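Local coordinates for protein putative sesquiterpene cyclase (Kitasatospora setae, PDB 4MC3) that cyclises farnesyl diphosphate to the sesquiterpene alcohol (2Z,6E)-hedycaryol in a magnesium-dependent 1,11-ring closure, with release of diphosphate, at residues K73-Q84 with T119-T130. Residues are numbered along the deposited sequence; the frame is centred on the assembly and turned at random.
Sequences KWIALTFRIDDQ and TARALGALWQET
Over one face of the Trp74 indole lies the CD2 methyl of Leu126, a CH-pi contact 3.5 Å from the centroid of the five-membered ring and only 7° off its normal. At the edge, in the ring plane, sits Thr130: Trp74 NE1 donates to Thr130 OG1 at 3.0 Å, with an N-H...O angle of 151°. Thr130 OG1 in turn gives its proton to Leu126 O at 2.8 Å, rising above the carbonyl plane, so the buried indole N-H is tied into the turn that also supplies the methyl on its face. Trp74 CZ2 approaches the edge of the Trp127 ring, while Phe142 and Phe146 of helix 136-160 meet Trp74 edge-to-face.

One turn on, Leu77 fits as a knob into a hole made by Thr119, Ala122, Leu123 and Leu126; Leu77 CD2 lies 3.7 Å from Leu123 CD1. In the reverse sense, Thr119 is a knob among Leu77, Arg80, Ile81 and Gln84. Its chi1 of -58° leaves Thr119 CG2 anti to the backbone N, 3.5 Å from Ile81 CG1, and lets Thr119 OG1 donate to Gln84 OE1, tilted from the carbonyl plane. A water bridges Thr119 OG1 to Arg80 NE, whose guanidinium has Gln84 CG over one face. At the far end Lys73 NZ reaches Glu129 in a long salt bridge, and a second water joins NZ to Glu129 OE1.

The axes of 73-84 and 119-130 come within 10.6 Å, running roughly antiparallel, in the class I terpene synthase alpha-helical fold. Thr78, whose CB points away from 119-130, touches the bound nerolidol, and Asp82 is probably a magnesium ligand. Apolar contacts around Leu77 separate two polar ends: Trp74-Thr130-Leu126 beside water-bridged Lys73-Glu129, and Thr119 bonded to Gln84 and, through water, Arg80.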
loop_
_atom_site.group_PDB
_atom_site.type_symbol
_atom_site.label_atom_id
_atom_site.label_comp_id
_atom_site.label_asym_id
_atom_site.label_seq_id
_atom_site.Cartn_x
_atom_site.Cartn_y
_atom_site.Cartn_z
ATOM N N LYS A 73 -9.786 4.542 -8.190
ATOM C CA LYS A 73 -9.352 4.218 -9.545
ATOM C C LYS A 73 -7.993 3.480 -9.523
ATOM O O LYS A 73 -7.813 2.477 -10.204
ATOM C CB LYS A 73 -9.269 5.495 -10.425
ATOM C CG LYS A 73 -10.648 6.133 -10.658
ATOM C CD LYS A 73 -10.537 7.388 -11.484
ATOM C CE LYS A 73 -11.888 8.035 -11.650
ATOM N NZ LYS A 73 -11.757 9.386 -12.318
ATOM N N TRP A 74 -7.060 3.985 -8.709
ATOM C CA TRP A 74 -5.770 3.287 -8.560
ATOM C C TRP A 74 -5.920 1.876 -8.005
ATOM O O TRP A 74 -5.241 0.948 -8.465
ATOM C CB TRP A 74 -4.795 4.159 -7.744
ATOM C CG TRP A 74 -4.211 5.260 -8.503
ATOM C CD1 TRP A 74 -4.666 6.515 -8.574
ATOM C CD2 TRP A 74 -3.084 5.192 -9.377
ATOM N NE1 TRP A 74 -3.884 7.276 -9.427
ATOM C CE2 TRP A 74 -2.887 6.472 -9.916
ATOM C CE3 TRP A 74 -2.179 4.183 -9.706
ATOM C CZ2 TRP A 74 -1.877 6.746 -10.866
ATOM C CZ3 TRP A 74 -1.187 4.438 -10.606
ATOM C CH2 TRP A 74 -1.026 5.699 -11.187
ATOM N N ILE A 75 -6.757 1.710 -6.988
ATOM C CA ILE A 75 -6.968 0.358 -6.429
ATOM C C ILE A 75 -7.622 -0.586 -7.446
ATOM O O ILE A 75 -7.197 -1.723 -7.599
ATOM C CB ILE A 75 -7.751 0.429 -5.118
ATOM C CG1 ILE A 75 -6.915 1.139 -4.023
ATOM C CG2 ILE A 75 -8.163 -0.960 -4.700
ATOM C CD1 ILE A 75 -7.676 1.319 -2.708
ATOM N N ALA A 76 -8.620 -0.098 -8.169
ATOM C CA ALA A 76 -9.256 -0.940 -9.186
ATOM C C ALA A 76 -8.279 -1.327 -10.277
ATOM O O ALA A 76 -8.257 -2.479 -10.718
ATOM C CB ALA A 76 -10.435 -0.208 -9.788
ATOM N N LEU A 77 -7.486 -0.368 -10.734
ATOM C CA LEU A 77 -6.474 -0.665 -11.736
ATOM C C LEU A 77 -5.481 -1.709 -11.247
ATOM O O LEU A 77 -5.106 -2.605 -12.007
ATOM C CB LEU A 77 -5.806 0.598 -12.189
ATOM C CG LEU A 77 -4.709 0.448 -13.219
ATOM C CD1 LEU A 77 -5.188 -0.042 -14.565
ATOM C CD2 LEU A 77 -4.006 1.797 -13.336
ATOM N N THR A 78 -4.993 -1.542 -10.012
ATOM C CA THR A 78 -4.014 -2.503 -9.486
ATOM C C THR A 78 -4.601 -3.898 -9.291
ATOM O O THR A 78 -3.903 -4.892 -9.537
ATOM C CB THR A 78 -3.256 -1.963 -8.248
ATOM O OG1 THR A 78 -4.150 -1.768 -7.190
ATOM C CG2 THR A 78 -2.605 -0.684 -8.553
ATOM N N PHE A 79 -5.900 -3.974 -8.941
ATOM C CA PHE A 79 -6.570 -5.262 -8.911
ATOM C C PHE A 79 -6.549 -5.921 -10.259
ATOM O O PHE A 79 -6.244 -7.134 -10.364
ATOM C CB PHE A 79 -8.032 -5.196 -8.425
ATOM C CG PHE A 79 -8.761 -6.500 -8.689
ATOM C CD1 PHE A 79 -9.628 -6.638 -9.764
ATOM C CD2 PHE A 79 -8.408 -7.649 -7.967
ATOM C CE1 PHE A 79 -10.223 -7.850 -10.041
ATOM C CE2 PHE A 79 -9.000 -8.867 -8.252
ATOM C CZ PHE A 79 -9.912 -8.960 -9.293
ATOM N N ARG A 80 -6.843 -5.155 -11.300
ATOM C CA ARG A 80 -6.870 -5.704 -12.659
ATOM C C ARG A 80 -5.469 -6.121 -13.113
ATOM O O ARG A 80 -5.315 -7.195 -13.682
ATOM C CB ARG A 80 -7.491 -4.730 -13.628
ATOM C CG ARG A 80 -7.595 -5.234 -15.070
ATOM C CD ARG A 80 -8.377 -6.540 -15.193
ATOM N NE ARG A 80 -8.653 -6.793 -16.601
ATOM C CZ ARG A 80 -9.191 -7.903 -17.103
ATOM N NH1 ARG A 80 -9.548 -8.918 -16.318
ATOM N NH2 ARG A 80 -9.372 -7.988 -18.404
ATOM N N ILE A 81 -4.441 -5.320 -12.791
ATOM C CA ILE A 81 -3.054 -5.691 -13.122
ATOM C C ILE A 81 -2.728 -7.016 -12.436
ATOM O O ILE A 81 -2.184 -7.925 -13.066
ATOM C CB ILE A 81 -2.079 -4.590 -12.654
ATOM C CG1 ILE A 81 -2.194 -3.369 -13.560
ATOM C CG2 ILE A 81 -0.643 -5.133 -12.630
ATOM C CD1 ILE A 81 -1.514 -2.134 -13.035
ATOM N N ASP A 82 -3.098 -7.148 -11.174
ATOM C CA ASP A 82 -2.789 -8.341 -10.383
ATOM C C ASP A 82 -3.506 -9.555 -10.910
ATOM O O ASP A 82 -2.924 -10.634 -10.965
ATOM C CB ASP A 82 -3.144 -8.123 -8.916
ATOM C CG ASP A 82 -2.700 -9.272 -8.037
ATOM O OD1 ASP A 82 -1.482 -9.348 -7.694
ATOM O OD2 ASP A 82 -3.566 -10.103 -7.692
ATOM N N ASP A 83 -4.764 -9.375 -11.305
ATOM C CA ASP A 83 -5.576 -10.434 -11.873
ATOM C C ASP A 83 -4.977 -11.001 -13.170
ATOM O O ASP A 83 -5.002 -12.207 -13.395
ATOM C CB ASP A 83 -6.986 -9.885 -12.177
ATOM C CG ASP A 83 -7.962 -10.968 -12.591
ATOM O OD1 ASP A 83 -8.225 -11.861 -11.766
ATOM O OD2 ASP A 83 -8.456 -10.932 -13.742
ATOM N N GLN A 84 -4.475 -10.116 -14.019
ATOM C CA GLN A 84 -3.955 -10.452 -15.323
ATOM C C GLN A 84 -2.517 -10.983 -15.280
ATOM O O GLN A 84 -2.062 -11.594 -16.251
ATOM C CB GLN A 84 -3.988 -9.232 -16.229
ATOM C CG GLN A 84 -5.354 -8.793 -16.725
ATOM C CD GLN A 84 -5.197 -7.580 -17.623
ATOM O OE1 GLN A 84 -4.760 -6.508 -17.172
ATOM N NE2 GLN A 84 -5.507 -7.743 -18.905
ATOM N N THR A 119 -5.125 -2.324 -20.022
ATOM C CA THR A 119 -4.642 -2.038 -18.701
ATOM C C THR A 119 -3.465 -1.034 -18.739
ATOM O O THR A 119 -3.417 -0.050 -17.957
ATOM C CB THR A 119 -4.244 -3.326 -18.030
ATOM O OG1 THR A 119 -5.402 -4.198 -17.996
ATOM C CG2 THR A 119 -3.822 -3.039 -16.661
ATOM N N ALA A 120 -2.515 -1.229 -19.618
ATOM C CA ALA A 120 -1.407 -0.277 -19.738
ATOM C C ALA A 120 -1.847 1.099 -20.191
ATOM O O ALA A 120 -1.348 2.124 -19.704
ATOM C CB ALA A 120 -0.320 -0.826 -20.634
ATOM N N ARG A 121 -2.761 1.129 -21.153
ATOM C CA ARG A 121 -3.298 2.400 -21.619
ATOM C C ARG A 121 -4.039 3.109 -20.476
ATOM O O ARG A 121 -3.932 4.347 -20.348
ATOM C CB ARG A 121 -4.144 2.169 -22.865
ATOM C CG ARG A 121 -3.328 1.738 -24.089
ATOM C CD ARG A 121 -4.097 1.904 -25.402
ATOM N NE ARG A 121 -3.205 2.243 -26.523
ATOM C CZ ARG A 121 -3.600 2.732 -27.703
ATOM N NH1 ARG A 121 -4.892 2.955 -27.968
ATOM N NH2 ARG A 121 -2.690 3.003 -28.636
ATOM N N ALA A 122 -4.806 2.368 -19.691
ATOM C CA ALA A 122 -5.482 2.936 -18.529
ATOM C C ALA A 122 -4.486 3.493 -17.526
ATOM O O ALA A 122 -4.720 4.591 -16.973
ATOM C CB ALA A 122 -6.390 1.961 -17.863
ATOM N N LEU A 123 -3.380 2.791 -17.299
ATOM C CA LEU A 123 -2.368 3.291 -16.361
ATOM C C LEU A 123 -1.777 4.595 -16.857
ATOM O O LEU A 123 -1.611 5.566 -16.080
ATOM C CB LEU A 123 -1.251 2.248 -16.124
ATOM C CG LEU A 123 -0.086 2.692 -15.259
ATOM C CD1 LEU A 123 -0.542 3.093 -13.873
ATOM C CD2 LEU A 123 0.944 1.565 -15.127
ATOM N N GLY A 124 -1.436 4.677 -18.130
ATOM C CA GLY A 124 -0.824 5.887 -18.610
ATOM C C GLY A 124 -1.782 7.064 -18.513
ATOM O O GLY A 124 -1.358 8.147 -18.183
ATOM N N ALA A 125 -3.085 6.850 -18.772
ATOM C CA ALA A 125 -4.054 7.943 -18.753
ATOM C C ALA A 125 -4.291 8.384 -17.279
ATOM O O ALA A 125 -4.434 9.559 -16.946
ATOM C CB ALA A 125 -5.359 7.569 -19.493
ATOM N N LEU A 126 -4.400 7.387 -16.402
ATOM C CA LEU A 126 -4.666 7.632 -14.987
ATOM C C LEU A 126 -3.472 8.405 -14.404
ATOM O O LEU A 126 -3.629 9.344 -13.625
ATOM C CB LEU A 126 -4.923 6.357 -14.213
ATOM C CG LEU A 126 -5.259 6.553 -12.729
ATOM C CD1 LEU A 126 -6.507 7.416 -12.531
ATOM C CD2 LEU A 126 -5.461 5.208 -12.051
ATOM N N TRP A 127 -2.262 8.020 -14.769
ATOM C CA TRP A 127 -1.080 8.777 -14.332
ATOM C C TRP A 127 -1.077 10.199 -14.853
ATOM O O TRP A 127 -0.780 11.115 -14.094
ATOM C CB TRP A 127 0.232 8.023 -14.636
ATOM C CG TRP A 127 1.451 8.809 -14.240
ATOM C CD1 TRP A 127 2.433 9.253 -15.077
ATOM C CD2 TRP A 127 1.756 9.329 -12.939
ATOM N NE1 TRP A 127 3.343 9.985 -14.340
ATOM C CE2 TRP A 127 2.919 10.080 -13.053
ATOM C CE3 TRP A 127 1.126 9.267 -11.711
ATOM C CZ2 TRP A 127 3.487 10.720 -11.950
ATOM C CZ3 TRP A 127 1.685 9.899 -10.620
ATOM C CH2 TRP A 127 2.836 10.647 -10.766
ATOM N N GLN A 128 -1.419 10.402 -16.126
ATOM C CA GLN A 128 -1.523 11.766 -16.627
ATOM C C GLN A 128 -2.464 12.622 -15.778
ATOM O O GLN A 128 -2.123 13.792 -15.414
ATOM C CB GLN A 128 -1.939 11.809 -18.115
ATOM C CG GLN A 128 -1.904 13.238 -18.727
ATOM C CD GLN A 128 -3.129 14.145 -18.456
ATOM O OE1 GLN A 128 -4.230 13.708 -18.027
ATOM N NE2 GLN A 128 -2.940 15.442 -18.710
ATOM N N GLU A 129 -3.626 12.095 -15.455
ATOM C CA GLU A 129 -4.622 12.800 -14.635
ATOM C C GLU A 129 -4.110 13.074 -13.217
ATOM O O GLU A 129 -4.310 14.136 -12.645
ATOM C CB GLU A 129 -5.943 12.030 -14.611
ATOM C CG GLU A 129 -6.983 12.563 -13.608
ATOM C CD GLU A 129 -8.280 11.748 -13.496
ATOM O OE1 GLU A 129 -8.438 10.665 -14.135
ATOM O OE2 GLU A 129 -9.178 12.209 -12.726
ATOM N N THR A 130 -3.452 12.092 -12.639
ATOM C CA THR A 130 -2.960 12.185 -11.280
ATOM C C THR A 130 -1.810 13.201 -11.157
ATOM O O THR A 130 -1.730 13.972 -10.165
ATOM C CB THR A 130 -2.562 10.763 -10.821
ATOM O OG1 THR A 130 -3.715 9.885 -10.878
ATOM C CG2 THR A 130 -2.079 10.783 -9.381
HETATM O O HOH W 1 -10.670 9.685 -14.887
HETATM O O HOH W 2 -8.312 -4.819 -18.588
HETATM O O HOH W 3 -4.540 -5.280 -20.962
#